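Local coordinates for protein DOA1 (Saccharomyces cerevisiae, PDB 3ODT) that probably binds ubiquitin through its WD40 beta-propeller domain and takes part in regulating the turnover of F-box proteins, at residues Gly181-Val186 against Leu206-Asp211; His197-Ser202 against Ile231-Asn236. All coordinates share one frame; numbering follows the deposited sequence.

Interaction 1. Residues Gly181-Val186 against Leu206-Asp211; sequences GIHNDV and LIKLVD
Lys208 and Ile182 pass alongside each other in opposite senses, and the lysine ends on the backbone of the residue it passes. Its chain is extended beyond CG, which carries the ammonium across to the loop, where Lys208 NZ donates to Ile182 O at 2.8 Å. The C=O...N angle of 167° places the donor nearly straight out from the carbonyl. The methylenes below are used as well: Lys208 CD lies 3.9 Å from Ile182 CG2, a branch that chi1 of -50° sets trans to the backbone N. Next to this methyl, the His183 ring also lies against the lysine chain, obliquely and passing it in the opposite direction.

Ile182 and Val210 meet differently, tip to tip. Ile182 CG2 approaches Val210 CG2 at 3.7 Å, and Ile182 CD1 reaches Val210 CG1 at 3.8 Å, so two branches on each side share the apolar contact.

The sequence pattern is that of a WD40 repeat: His183 probably matches the histidine of the usual Gly-His pair, and Val210 takes the place often held by tryptophan. The loop 181-186 leads from strand 174-179, the outer edge of one blade, to strand 187-194, the first of the next. It lies over that blade's third strand, while Ile182 also touches Ser200 of strand 197-202 and Val217 of strand 217-222.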
loop_
_atom_site.group_PDB
_atom_site.type_symbol
_atom_site.label_atom_id
_atom_site.label_comp_id
_atom_site.label_asym_id
_atom_site.label_seq_id
_atom_site.Cartn_x
_atom_site.Cartn_y
_atom_site.Cartn_z
ATOM N N GLY A 181 13.449 14.219 -11.138
ATOM C CA GLY A 181 12.675 15.419 -11.448
ATOM C C GLY A 181 11.165 15.349 -11.252
ATOM O O GLY A 181 10.435 16.217 -11.752
ATOM N N ILE A 182 10.695 14.341 -10.527
ATOM C CA ILE A 182 9.252 14.132 -10.368
ATOM C C ILE A 182 8.730 14.862 -9.134
ATOM O O ILE A 182 7.721 15.564 -9.211
ATOM C CB ILE A 182 8.915 12.637 -10.278
ATOM C CG1 ILE A 182 9.586 11.906 -11.440
ATOM C CG2 ILE A 182 7.395 12.433 -10.298
ATOM C CD1 ILE A 182 9.170 12.397 -12.803
ATOM N N HIS A 183 9.407 14.682 -8.000
ATOM C CA HIS A 183 9.056 15.390 -6.784
ATOM C C HIS A 183 10.303 15.991 -6.185
ATOM O O HIS A 183 11.373 15.377 -6.250
ATOM C CB HIS A 183 8.473 14.423 -5.770
ATOM C CG HIS A 183 7.194 13.784 -6.204
ATOM N ND1 HIS A 183 7.134 12.491 -6.672
ATOM C CD2 HIS A 183 5.928 14.258 -6.237
ATOM C CE1 HIS A 183 5.877 12.182 -6.956
ATOM N NE2 HIS A 183 5.132 13.246 -6.716
ATOM N N ASN A 184 10.163 17.159 -5.565
ATOM C CA ASN A 184 11.254 17.776 -4.820
ATOM C C ASN A 184 11.064 17.575 -3.318
ATOM O O ASN A 184 11.350 18.465 -2.517
ATOM C CB ASN A 184 11.355 19.266 -5.147
ATOM C CG ASN A 184 12.651 19.884 -4.658
ATOM O OD1 ASN A 184 13.676 19.210 -4.565
ATOM N ND2 ASN A 184 12.608 21.173 -4.341
ATOM N N ASP A 185 10.573 16.395 -2.950
ATOM C CA ASP A 185 10.280 16.061 -1.574
ATOM C C ASP A 185 10.228 14.543 -1.504
ATOM O O ASP A 185 10.367 13.850 -2.518
ATOM C CB ASP A 185 8.933 16.654 -1.151
ATOM C CG ASP A 185 8.817 16.908 0.363
ATOM O OD1 ASP A 185 9.530 16.273 1.184
ATOM O OD2 ASP A 185 7.933 17.718 0.732
ATOM N N VAL A 186 10.053 14.041 -0.296
ATOM C CA VAL A 186 10.010 12.617 -0.026
ATOM C C VAL A 186 8.958 11.950 -0.906
ATOM O O VAL A 186 7.822 12.417 -0.966
ATOM C CB VAL A 186 9.628 12.421 1.441
ATOM C CG1 VAL A 186 9.319 10.961 1.729
ATOM C CG2 VAL A 186 10.696 13.029 2.388
ATOM N N LEU A 206 1.416 16.055 -3.958
ATOM C CA LEU A 206 1.081 15.818 -5.357
ATOM C C LEU A 206 1.117 14.334 -5.684
ATOM O O LEU A 206 1.846 13.562 -5.065
ATOM C CB LEU A 206 2.056 16.572 -6.292
ATOM C CG LEU A 206 2.124 18.087 -6.100
ATOM C CD1 LEU A 206 3.220 18.743 -6.929
ATOM C CD2 LEU A 206 0.747 18.694 -6.433
ATOM N N ILE A 207 0.329 13.978 -6.688
ATOM C CA ILE A 207 0.357 12.691 -7.357
ATOM C C ILE A 207 0.689 13.004 -8.793
ATOM O O ILE A 207 0.204 13.981 -9.325
ATOM C CB ILE A 207 -1.017 12.020 -7.305
ATOM C CG1 ILE A 207 -1.518 11.956 -5.853
ATOM C CG2 ILE A 207 -0.962 10.666 -7.979
ATOM C CD1 ILE A 207 -3.012 11.739 -5.745
ATOM N N LYS A 208 1.559 12.218 -9.392
ATOM C CA LYS A 208 1.974 12.432 -10.771
ATOM C C LYS A 208 2.001 11.124 -11.579
ATOM O O LYS A 208 2.431 10.070 -11.079
ATOM C CB LYS A 208 3.353 13.100 -10.810
ATOM C CG LYS A 208 3.370 14.435 -10.134
ATOM C CD LYS A 208 4.644 15.238 -10.390
ATOM C CE LYS A 208 4.685 16.457 -9.513
ATOM N NZ LYS A 208 5.772 17.397 -9.882
ATOM N N LEU A 209 1.558 11.216 -12.833
ATOM C CA LEU A 209 1.653 10.144 -13.812
ATOM C C LEU A 209 2.913 10.394 -14.629
ATOM O O LEU A 209 3.121 11.500 -15.134
ATOM C CB LEU A 209 0.416 10.183 -14.711
ATOM C CG LEU A 209 0.443 9.217 -15.885
ATOM C CD1 LEU A 209 0.412 7.766 -15.420
ATOM C CD2 LEU A 209 -0.728 9.507 -16.772
ATOM N N VAL A 210 3.769 9.387 -14.722
ATOM C CA VAL A 210 5.094 9.521 -15.296
ATOM C C VAL A 210 5.339 8.466 -16.386
ATOM O O VAL A 210 4.995 7.289 -16.241
ATOM C CB VAL A 210 6.168 9.347 -14.172
ATOM C CG1 VAL A 210 7.575 9.566 -14.720
ATOM C CG2 VAL A 210 5.893 10.331 -13.016
ATOM N N ASP A 211 5.954 8.913 -17.469
ATOM C CA ASP A 211 6.407 8.044 -18.549
ATOM C C ASP A 211 7.711 7.358 -18.111
ATOM O O ASP A 211 8.698 7.998 -17.802
ATOM C CB ASP A 211 6.601 8.883 -19.818
ATOM C CG ASP A 211 6.965 8.062 -21.027
ATOM O OD1 ASP A 211 7.896 7.240 -20.964
ATOM O OD2 ASP A 211 6.330 8.262 -22.073
#

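Interaction 2. Residues His197-Ser202 against Ile231-Asn236; sequences HFISCS and IKLLPN
Ile231 projects between Ile199 and Cys201, joining two successive blades of the propeller through side chains. Strands 197-202 and 231-233 run roughly antiparallel, at 155°, with a closest axis approach of 8.1 Å. They belong to different sheets and exchange no hydrogen bonds; this is packing between the facing surfaces of two blades.

Aliphatic contacts dominate. The two isoleucines slide past each other in opposite directions, and Ile231 CD1 comes to 3.6 Å from Ile199 CG1. That methyl also lies 3.6 Å from Ile199 CD1, so it covers the outer part of the partner chain. Chi1 of 47° puts Ile231 CG1 between its own backbone N and carbonyl carbon, and the trans chi2 (178°) then extends CD1 toward strand 197-202. At one end of the patch Leu233 CD2 meets Ile199 CD1 at 3.9 Å; Leu233 also packs on Val193 and Ile239.

Sulfur and backbone contacts complete the fit. The other branch, Ile231 CG2, is 4.0 Å from Cys201 SG, while Ile231 CD1 presses on the main chain, 3.5 Å from Ile199 O and 3.8 Å from Ser200 C. Cut back to an alanine, this position would lose both CD1 and CG2, which is likely to open a gap beside Ile199 and Cys201 and take the methyl cover from the main chain at Ser200.

Lys232, pointing the other way, makes a salt bridge with Asp273 on the following blade. The backbone hydrogen bonds of strand 197-202 run within its own sheet, as from Ile199 to Ala191 and from Ser200 to Lys208. Between these two segments cohesion therefore probably rests on hydrophobic burial and steric fit, without directional bonds.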
loop_
_atom_site.group_PDB
_atom_site.type_symbol
_atom_site.label_atom_id
_atom_site.label_comp_id
_atom_site.label_asym_id
_atom_site.label_seq_id
_atom_site.Cartn_x
_atom_site.Cartn_y
_atom_site.Cartn_z
ATOM N N HIS A 197 4.440 3.152 -17.706
ATOM C CA HIS A 197 3.916 4.263 -16.949
ATOM C C HIS A 197 3.729 3.896 -15.483
ATOM O O HIS A 197 3.327 2.779 -15.158
ATOM C CB HIS A 197 2.551 4.680 -17.505
ATOM C CG HIS A 197 2.584 5.003 -18.957
ATOM N ND1 HIS A 197 2.474 4.038 -19.926
ATOM C CD2 HIS A 197 2.732 6.183 -19.603
ATOM C CE1 HIS A 197 2.566 4.607 -21.118
ATOM N NE2 HIS A 197 2.714 5.906 -20.947
ATOM N N PHE A 198 3.989 4.864 -14.600
ATOM C CA PHE A 198 3.689 4.735 -13.189
ATOM C C PHE A 198 3.088 6.014 -12.645
ATOM O O PHE A 198 3.189 7.068 -13.267
ATOM C CB PHE A 198 4.946 4.289 -12.396
ATOM C CG PHE A 198 6.027 5.338 -12.273
ATOM C CD1 PHE A 198 5.964 6.322 -11.282
ATOM C CD2 PHE A 198 7.129 5.320 -13.116
ATOM C CE1 PHE A 198 6.985 7.282 -11.159
ATOM C CE2 PHE A 198 8.144 6.298 -13.006
ATOM C CZ PHE A 198 8.085 7.260 -12.027
ATOM N N ILE A 199 2.422 5.904 -11.485
ATOM C CA ILE A 199 2.042 7.073 -10.714
ATOM C C ILE A 199 2.816 7.069 -9.416
ATOM O O ILE A 199 3.090 6.012 -8.846
ATOM C CB ILE A 199 0.535 7.189 -10.477
ATOM C CG1 ILE A 199 0.006 5.952 -9.785
ATOM C CG2 ILE A 199 -0.178 7.318 -11.821
ATOM C CD1 ILE A 199 -1.413 6.166 -9.213
ATOM N N SER A 200 3.190 8.248 -8.940
ATOM C CA SER A 200 3.873 8.379 -7.667
ATOM C C SER A 200 3.163 9.463 -6.865
ATOM O O SER A 200 2.484 10.327 -7.426
ATOM C CB SER A 200 5.326 8.791 -7.871
ATOM O OG SER A 200 5.395 9.956 -8.663
ATOM N N CYS A 201 3.328 9.415 -5.554
ATOM C CA CYS A 201 2.843 10.468 -4.680
ATOM C C CYS A 201 3.880 10.787 -3.626
ATOM O O CYS A 201 4.819 9.994 -3.383
ATOM C CB CYS A 201 1.506 10.077 -4.022
ATOM S SG CYS A 201 1.617 8.754 -2.809
ATOM N N SER A 202 3.703 11.941 -2.987
ATOM C CA SER A 202 4.774 12.521 -2.224
ATOM C C SER A 202 4.317 13.384 -1.047
ATOM O O SER A 202 3.156 13.807 -0.958
ATOM C CB SER A 202 5.613 13.336 -3.224
ATOM O OG SER A 202 6.553 14.225 -2.644
ATOM N N ILE A 231 -1.399 5.528 -2.765
ATOM C CA ILE A 231 -2.189 5.557 -3.979
ATOM C C ILE A 231 -2.386 4.127 -4.470
ATOM O O ILE A 231 -1.524 3.269 -4.298
ATOM C CB ILE A 231 -1.518 6.359 -5.106
ATOM C CG1 ILE A 231 -0.051 5.973 -5.252
ATOM C CG2 ILE A 231 -1.647 7.838 -4.845
ATOM C CD1 ILE A 231 0.693 6.657 -6.365
ATOM N N LYS A 232 -3.537 3.894 -5.088
ATOM C CA LYS A 232 -3.894 2.626 -5.707
ATOM C C LYS A 232 -4.708 2.900 -6.955
ATOM O O LYS A 232 -5.333 3.938 -7.077
ATOM C CB LYS A 232 -4.716 1.727 -4.778
ATOM C CG LYS A 232 -3.982 1.244 -3.537
ATOM C CD LYS A 232 -2.926 0.200 -3.862
ATOM C CE LYS A 232 -1.929 0.097 -2.718
ATOM N NZ LYS A 232 -2.516 -0.496 -1.461
ATOM N N LEU A 233 -4.681 1.962 -7.881
ATOM C CA LEU A 233 -5.554 1.989 -9.049
ATOM C C LEU A 233 -6.779 1.110 -8.833
ATOM O O LEU A 233 -6.676 -0.053 -8.460
ATOM C CB LEU A 233 -4.804 1.521 -10.310
ATOM C CG LEU A 233 -3.555 2.333 -10.637
ATOM C CD1 LEU A 233 -2.743 1.707 -11.770
ATOM C CD2 LEU A 233 -3.957 3.783 -10.963
ATOM N N LEU A 234 -7.949 1.693 -9.068
ATOM C CA LEU A 234 -9.205 0.976 -9.076
ATOM C C LEU A 234 -9.339 0.109 -10.317
ATOM O O LEU A 234 -8.649 0.298 -11.317
ATOM C CB LEU A 234 -10.343 1.999 -9.019
ATOM C CG LEU A 234 -10.472 2.676 -7.661
ATOM C CD1 LEU A 234 -11.274 3.959 -7.774
ATOM C CD2 LEU A 234 -11.105 1.726 -6.647
ATOM N N PRO A 235 -10.248 -0.856 -10.256
ATOM C CA PRO A 235 -10.498 -1.713 -11.418
ATOM C C PRO A 235 -10.755 -0.953 -12.719
ATOM O O PRO A 235 -10.348 -1.454 -13.781
ATOM C CB PRO A 235 -11.747 -2.509 -11.011
ATOM C CG PRO A 235 -11.664 -2.582 -9.505
ATOM C CD PRO A 235 -10.992 -1.293 -9.058
ATOM N N ASN A 236 -11.387 0.220 -12.661
ATOM C CA ASN A 236 -11.701 0.986 -13.886
ATOM C C ASN A 236 -10.567 1.954 -14.271
ATOM O O ASN A 236 -10.737 2.791 -15.165
ATOM C CB ASN A 236 -13.004 1.775 -13.702
ATOM C CG ASN A 236 -12.852 2.943 -12.725
ATOM O OD1 ASN A 236 -11.816 3.112 -12.112
ATOM N ND2 ASN A 236 -13.892 3.747 -12.581
#

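How the interactions relate
Interactions 1 and 2, with centres 12 Å apart, use opposite faces of one blade. Strands 197-202 and 206-211 are neighbours in its sheet, joined for example by a probable hydrogen bond from Val210 N to Phe198 O at 2.8 Å. Ser200 and Ser202 turn to the loop of interaction 1, where Ser202 OG lies 2.8 Å from Val186 O, also a probable hydrogen bond; Ile199 and Cys201 turn to interaction 2. The blade is thus packed against by the loop 181-186 on one side and the next blade on the other. Neither contact supplies a ligand to the calcium ion, which is held by Asp20, Ser285 and Asn287.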